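Local coordinates for protein putative dehydrogenase (Pseudomonas fluorescens, PDB 6UUG) that oxidises methanesulfinate as the monooxygenase component MsuC of a two-component flavin-dependent system in bacterial sulfur assimilation, at residues 105-117 with 128-141. Sequence-based numbering, arbitrary orientation.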
loop_
_atom_site.group_PDB
_atom_site.type_symbol
_atom_site.label_atom_id
_atom_site.label_comp_id
_atom_site.label_asym_id
_atom_site.label_seq_id
_atom_site.Cartn_x
_atom_site.Cartn_y
_atom_site.Cartn_z
ATOM N N VAL A 105 3.253 -31.422 5.376
ATOM C CA VAL A 105 2.888 -32.835 5.407
ATOM C C VAL A 105 2.457 -33.249 6.802
ATOM O O VAL A 105 1.606 -34.126 6.942
ATOM C CB VAL A 105 4.034 -33.722 4.890
ATOM C CG1 VAL A 105 4.191 -33.511 3.388
ATOM C CG2 VAL A 105 5.313 -33.449 5.644
ATOM N N PHE A 106 3.025 -32.637 7.847
ATOM C CA PHE A 106 2.573 -32.928 9.211
ATOM C C PHE A 106 1.137 -32.454 9.420
ATOM O O PHE A 106 0.284 -33.208 9.914
ATOM C CB PHE A 106 3.519 -32.278 10.226
ATOM C CG PHE A 106 3.124 -32.506 11.661
ATOM C CD1 PHE A 106 3.418 -33.709 12.287
ATOM C CD2 PHE A 106 2.464 -31.523 12.381
ATOM C CE1 PHE A 106 3.063 -33.929 13.606
ATOM C CE2 PHE A 106 2.100 -31.738 13.711
ATOM C CZ PHE A 106 2.404 -32.947 14.323
ATOM N N GLY A 107 0.850 -31.208 9.041
ATOM C CA GLY A 107 -0.507 -30.702 9.161
ATOM C C GLY A 107 -1.505 -31.482 8.326
ATOM O O GLY A 107 -2.619 -31.767 8.781
ATOM N N PHE A 108 -1.116 -31.871 7.107
ATOM C CA PHE A 108 -2.034 -32.644 6.277
ATOM C C PHE A 108 -2.253 -34.050 6.830
ATOM O O PHE A 108 -3.351 -34.590 6.704
ATOM C CB PHE A 108 -1.530 -32.693 4.837
ATOM C CG PHE A 108 -2.229 -31.724 3.934
ATOM C CD1 PHE A 108 -2.540 -30.454 4.376
ATOM C CD2 PHE A 108 -2.580 -32.085 2.642
ATOM C CE1 PHE A 108 -3.196 -29.551 3.545
ATOM C CE2 PHE A 108 -3.231 -31.189 1.807
ATOM C CZ PHE A 108 -3.535 -29.920 2.262
ATOM N N HIS A 109 -1.232 -34.649 7.452
ATOM C CA HIS A 109 -1.439 -35.909 8.162
ATOM C C HIS A 109 -2.592 -35.788 9.164
ATOM O O HIS A 109 -3.524 -36.601 9.167
ATOM C CB HIS A 109 -0.126 -36.328 8.841
ATOM C CG HIS A 109 -0.299 -37.335 9.931
ATOM N ND1 HIS A 109 -0.318 -38.692 9.693
ATOM C CD2 HIS A 109 -0.474 -37.182 11.266
ATOM C CE1 HIS A 109 -0.494 -39.333 10.837
ATOM N NE2 HIS A 109 -0.597 -38.440 11.806
ATOM N N HIS A 110 -2.582 -34.744 9.998
ATOM C CA HIS A 110 -3.660 -34.647 10.985
ATOM C C HIS A 110 -4.987 -34.270 10.336
ATOM O O HIS A 110 -6.057 -34.627 10.852
ATOM C CB HIS A 110 -3.260 -33.671 12.098
ATOM C CG HIS A 110 -2.153 -34.202 12.957
ATOM N ND1 HIS A 110 -2.351 -35.228 13.854
ATOM C CD2 HIS A 110 -0.831 -33.909 13.005
ATOM C CE1 HIS A 110 -1.207 -35.526 14.442
ATOM N NE2 HIS A 110 -0.266 -34.745 13.940
ATOM N N LEU A 111 -4.942 -33.553 9.208
ATOM C CA LEU A 111 -6.161 -33.313 8.437
ATOM C C LEU A 111 -6.749 -34.615 7.894
ATOM O O LEU A 111 -7.976 -34.776 7.856
ATOM C CB LEU A 111 -5.881 -32.335 7.288
ATOM C CG LEU A 111 -7.049 -32.060 6.337
ATOM C CD1 LEU A 111 -8.172 -31.325 7.034
ATOM C CD2 LEU A 111 -6.564 -31.238 5.130
ATOM N N MET A 112 -5.898 -35.550 7.456
ATOM C CA MET A 112 -6.416 -36.836 6.980
ATOM C C MET A 112 -7.098 -37.603 8.108
ATOM O O MET A 112 -8.162 -38.203 7.908
ATOM C CB MET A 112 -5.295 -37.687 6.380
ATOM C CG MET A 112 -4.576 -37.071 5.176
ATOM S SD MET A 112 -5.669 -36.428 3.892
ATOM C CE MET A 112 -5.293 -34.670 3.954
ATOM N N LEU A 113 -6.512 -37.574 9.309
ATOM C CA LEU A 113 -7.166 -38.195 10.458
ATOM C C LEU A 113 -8.494 -37.516 10.771
ATOM O O LEU A 113 -9.485 -38.186 11.079
ATOM C CB LEU A 113 -6.233 -38.152 11.667
ATOM C CG LEU A 113 -4.996 -39.042 11.609
ATOM C CD1 LEU A 113 -4.166 -38.811 12.863
ATOM C CD2 LEU A 113 -5.438 -40.513 11.517
ATOM N N ALA A 114 -8.541 -36.183 10.680
ATOM C CA ALA A 114 -9.801 -35.478 10.884
ATOM C C ALA A 114 -10.841 -35.889 9.857
ATOM O O ALA A 114 -12.038 -35.933 10.166
ATOM C CB ALA A 114 -9.586 -33.964 10.816
ATOM N N THR A 115 -10.393 -36.186 8.636
ATOM C CA THR A 115 -11.296 -36.569 7.555
ATOM C C THR A 115 -12.026 -37.874 7.872
ATOM O O THR A 115 -13.248 -37.960 7.719
ATOM C CB THR A 115 -10.509 -36.701 6.249
ATOM O OG1 THR A 115 -9.875 -35.450 5.942
ATOM C CG2 THR A 115 -11.438 -37.057 5.105
ATOM N N VAL A 116 -11.293 -38.915 8.287
ATOM C CA VAL A 116 -11.980 -40.157 8.640
ATOM C C VAL A 116 -12.834 -39.948 9.887
ATOM O O VAL A 116 -13.945 -40.491 9.996
ATOM C CB VAL A 116 -10.988 -41.336 8.797
ATOM C CG1 VAL A 116 -10.271 -41.618 7.496
ATOM C CG2 VAL A 116 -9.990 -41.119 9.915
ATOM N N ARG A 117 -12.361 -39.119 10.824
ATOM C CA ARG A 117 -13.119 -38.883 12.051
ATOM C C ARG A 117 -14.461 -38.227 11.754
ATOM O O ARG A 117 -15.483 -38.587 12.350
ATOM C CB ARG A 117 -12.303 -38.010 13.009
ATOM C CG ARG A 117 -13.093 -37.468 14.217
ATOM C CD ARG A 117 -13.483 -38.597 15.161
ATOM N NE ARG A 117 -14.311 -38.140 16.281
ATOM C CZ ARG A 117 -15.634 -37.979 16.240
ATOM N NH1 ARG A 117 -16.322 -38.216 15.129
ATOM N NH2 ARG A 117 -16.280 -37.573 17.324
ATOM N N TRP A 128 -8.815 -47.143 12.940
ATOM C CA TRP A 128 -7.776 -46.391 12.241
ATOM C C TRP A 128 -6.970 -45.532 13.208
ATOM O O TRP A 128 -5.743 -45.439 13.081
ATOM C CB TRP A 128 -8.396 -45.537 11.135
ATOM C CG TRP A 128 -8.704 -46.327 9.892
ATOM C CD1 TRP A 128 -8.015 -47.411 9.417
ATOM C CD2 TRP A 128 -9.773 -46.093 8.969
ATOM N NE1 TRP A 128 -8.593 -47.862 8.251
ATOM C CE2 TRP A 128 -9.677 -47.074 7.961
ATOM C CE3 TRP A 128 -10.808 -45.152 8.902
ATOM C CZ2 TRP A 128 -10.578 -47.142 6.902
ATOM C CZ3 TRP A 128 -11.697 -45.217 7.852
ATOM C CH2 TRP A 128 -11.577 -46.205 6.861
ATOM N N PHE A 129 -7.645 -44.896 14.174
ATOM C CA PHE A 129 -6.947 -44.106 15.192
ATOM C C PHE A 129 -6.050 -44.988 16.055
ATOM O O PHE A 129 -4.895 -44.646 16.329
ATOM C CB PHE A 129 -7.952 -43.369 16.079
ATOM C CG PHE A 129 -8.434 -42.051 15.522
ATOM C CD1 PHE A 129 -8.294 -41.754 14.178
ATOM C CD2 PHE A 129 -9.020 -41.109 16.358
ATOM C CE1 PHE A 129 -8.740 -40.524 13.669
ATOM C CE2 PHE A 129 -9.468 -39.886 15.871
ATOM C CZ PHE A 129 -9.321 -39.591 14.517
ATOM N N GLU A 130 -6.581 -46.120 16.517
ATOM C CA GLU A 130 -5.788 -47.017 17.351
ATOM C C GLU A 130 -4.549 -47.516 16.616
ATOM O O GLU A 130 -3.446 -47.514 17.174
ATOM C CB GLU A 130 -6.657 -48.186 17.822
ATOM C CG GLU A 130 -7.830 -47.757 18.674
ATOM C CD GLU A 130 -8.777 -48.907 18.994
ATOM O OE1 GLU A 130 -8.797 -49.892 18.223
ATOM O OE2 GLU A 130 -9.495 -48.825 20.015
ATOM N N GLN A 131 -4.701 -47.939 15.359
ATOM C CA GLN A 131 -3.537 -48.451 14.634
ATOM C C GLN A 131 -2.534 -47.348 14.327
ATOM O O GLN A 131 -1.318 -47.581 14.347
ATOM C CB GLN A 131 -3.974 -49.144 13.349
ATOM C CG GLN A 131 -4.860 -50.355 13.572
ATOM C CD GLN A 131 -5.359 -50.938 12.267
ATOM O OE1 GLN A 131 -4.821 -51.928 11.769
ATOM N NE2 GLN A 131 -6.384 -50.312 11.693
ATOM N N THR A 132 -3.020 -46.140 14.027
ATOM C CA THR A 132 -2.114 -45.031 13.750
ATOM C C THR A 132 -1.270 -44.689 14.969
ATOM O O THR A 132 -0.065 -44.436 14.851
ATOM C CB THR A 132 -2.924 -43.809 13.290
ATOM O OG1 THR A 132 -3.581 -44.115 12.054
ATOM C CG2 THR A 132 -2.026 -42.599 13.100
ATOM N N ALA A 133 -1.889 -44.677 16.152
ATOM C CA ALA A 133 -1.161 -44.350 17.374
ATOM C C ALA A 133 -0.189 -45.459 17.754
ATOM O O ALA A 133 0.929 -45.187 18.211
ATOM C CB ALA A 133 -2.152 -44.098 18.510
ATOM N N ARG A 134 -0.588 -46.715 17.557
ATOM C CA ARG A 134 0.267 -47.830 17.952
ATOM C C ARG A 134 1.455 -47.985 17.008
ATOM O O ARG A 134 2.573 -48.276 17.449
ATOM C CB ARG A 134 -0.560 -49.116 18.009
ATOM C CG ARG A 134 0.237 -50.396 18.215
ATOM C CD ARG A 134 -0.711 -51.586 18.346
ATOM N NE ARG A 134 -1.777 -51.531 17.349
ATOM C CZ ARG A 134 -1.803 -52.257 16.237
ATOM N NH1 ARG A 134 -0.824 -53.116 15.978
ATOM N NH2 ARG A 134 -2.811 -52.131 15.389
ATOM N N GLN A 135 1.244 -47.775 15.708
ATOM C CA GLN A 135 2.272 -48.045 14.708
ATOM C C GLN A 135 2.851 -46.793 14.044
ATOM O O GLN A 135 3.646 -46.925 13.112
ATOM C CB GLN A 135 1.712 -48.980 13.637
ATOM C CG GLN A 135 1.000 -50.189 14.205
ATOM C CD GLN A 135 0.363 -51.042 13.137
ATOM O OE1 GLN A 135 -0.735 -51.570 13.322
ATOM N NE2 GLN A 135 1.048 -51.187 12.006
ATOM N N ASN A 136 2.485 -45.596 14.503
ATOM C CA ASN A 136 2.957 -44.329 13.925
ATOM C C ASN A 136 2.816 -44.305 12.401
ATOM O O ASN A 136 3.749 -43.961 11.676
ATOM C CB ASN A 136 4.400 -44.026 14.334
ATOM C CG ASN A 136 4.528 -43.690 15.801
ATOM O OD1 ASN A 136 4.069 -42.642 16.256
ATOM N ND2 ASN A 136 5.164 -44.574 16.551
ATOM N N TRP A 137 1.628 -44.674 11.920
ATOM C CA TRP A 137 1.302 -44.541 10.504
ATOM C C TRP A 137 1.302 -43.071 10.091
ATOM O O TRP A 137 0.717 -42.228 10.775
ATOM C CB TRP A 137 -0.078 -45.121 10.218
ATOM C CG TRP A 137 -0.195 -46.613 10.241
ATOM C CD1 TRP A 137 0.809 -47.533 10.388
ATOM C CD2 TRP A 137 -1.406 -47.355 10.108
ATOM N NE1 TRP A 137 0.284 -48.811 10.350
ATOM C CE2 TRP A 137 -1.074 -48.724 10.181
ATOM C CE3 TRP A 137 -2.748 -46.992 9.933
ATOM C CZ2 TRP A 137 -2.036 -49.726 10.085
ATOM C CZ3 TRP A 137 -3.702 -47.995 9.838
ATOM C CH2 TRP A 137 -3.339 -49.342 9.913
ATOM N N PHE A 138 1.931 -42.780 8.952
ATOM C CA PHE A 138 1.942 -41.448 8.348
ATOM C C PHE A 138 0.866 -41.431 7.263
ATOM O O PHE A 138 0.904 -42.249 6.339
ATOM C CB PHE A 138 3.330 -41.145 7.765
ATOM C CG PHE A 138 3.797 -39.700 7.924
ATOM C CD1 PHE A 138 2.987 -38.638 7.555
ATOM C CD2 PHE A 138 5.058 -39.425 8.426
ATOM C CE1 PHE A 138 3.430 -37.314 7.688
ATOM C CE2 PHE A 138 5.517 -38.115 8.574
ATOM C CZ PHE A 138 4.699 -37.052 8.200
ATOM N N TRP A 139 -0.106 -40.526 7.387
ATOM C CA TRP A 139 -1.222 -40.434 6.446
ATOM C C TRP A 139 -0.944 -39.360 5.399
ATOM O O TRP A 139 -0.535 -38.248 5.744
ATOM C CB TRP A 139 -2.526 -40.093 7.176
ATOM C CG TRP A 139 -3.115 -41.232 7.967
ATOM C CD1 TRP A 139 -2.556 -41.850 9.047
ATOM C CD2 TRP A 139 -4.384 -41.864 7.751
ATOM N NE1 TRP A 139 -3.399 -42.834 9.516
ATOM C CE2 TRP A 139 -4.523 -42.867 8.732
ATOM C CE3 TRP A 139 -5.411 -41.692 6.808
ATOM C CZ2 TRP A 139 -5.649 -43.684 8.811
ATOM C CZ3 TRP A 139 -6.533 -42.505 6.888
ATOM C CH2 TRP A 139 -6.641 -43.494 7.880
ATOM N N GLY A 140 -1.195 -39.688 4.126
ATOM C CA GLY A 140 -0.951 -38.782 3.025
ATOM C C GLY A 140 -2.236 -38.420 2.292
ATOM O O GLY A 140 -3.310 -38.975 2.547
ATOM N N ASN A 141 -2.111 -37.465 1.372
ATOM C CA ASN A 141 -3.255 -36.874 0.691
ATOM C C ASN A 141 -3.299 -37.311 -0.763
ATOM O O ASN A 141 -2.288 -37.242 -1.469
ATOM C CB ASN A 141 -3.204 -35.348 0.741
ATOM C CG ASN A 141 -4.280 -34.710 -0.113
ATOM O OD1 ASN A 141 -5.466 -34.894 0.134
ATOM N ND2 ASN A 141 -3.870 -33.960 -1.136
HETATM O O HOH W 1 0.820 -35.870 4.974
#
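Trp139 and His109 bring the start of a strand onto a helix through a backbone-to-imidazole hydrogen bond: Trp139 N donates to His109 ND1 at 3.0 Å, almost straight (170°) and in the plane of the ring. With CG anti to the backbone N (chi1 162°), the imidazole is turned toward the residues leading into the strand, where CE1 meets Trp137 O at 3.1 Å. The rings of His109 and Phe138 meet obliquely, while a water donates to both Val105 O and Trp139 O, tying the two backbones together a second time.

The Trp139 indole bridges the two helices from one side. Leu113 CD2 sits over one face in a CH-pi contact, 3.8 Å from the centroid of the five-membered ring. Met112 CB packs on Trp139 CB, and Val116 CG1 touches Trp139 CZ3 at the far end of the indole. An alanine at Trp139 has no indole, and would probably open a gap against Leu113 and Val116 and leave Thr132 OG1 without its donor. Farther along, Val116 CB rests on Trp128 CE3 (3.8 Å), and the Phe129 ring turns its edge to Leu113 O.

A second shell fixes these groups. Trp139 NE1 donates to Thr132 OG1 (2.8 Å), which in turn donates to Trp128 O, linking the indole to the helix before it. His109 NE2 bonds to Leu70 O, and Gly140 pairs with strand 176-183, so the contact sets helix 100-119 against the outermost strand of a small mixed sheet in this acyl-CoA dehydrogenase-like fold.

Because Trp139 N is a donor, ND1 must accept, so the proton of a neutral His109 is expected on NE2, where Leu70 O receives it; the buried imidazole probably joins three parts of the chain in its neutral form.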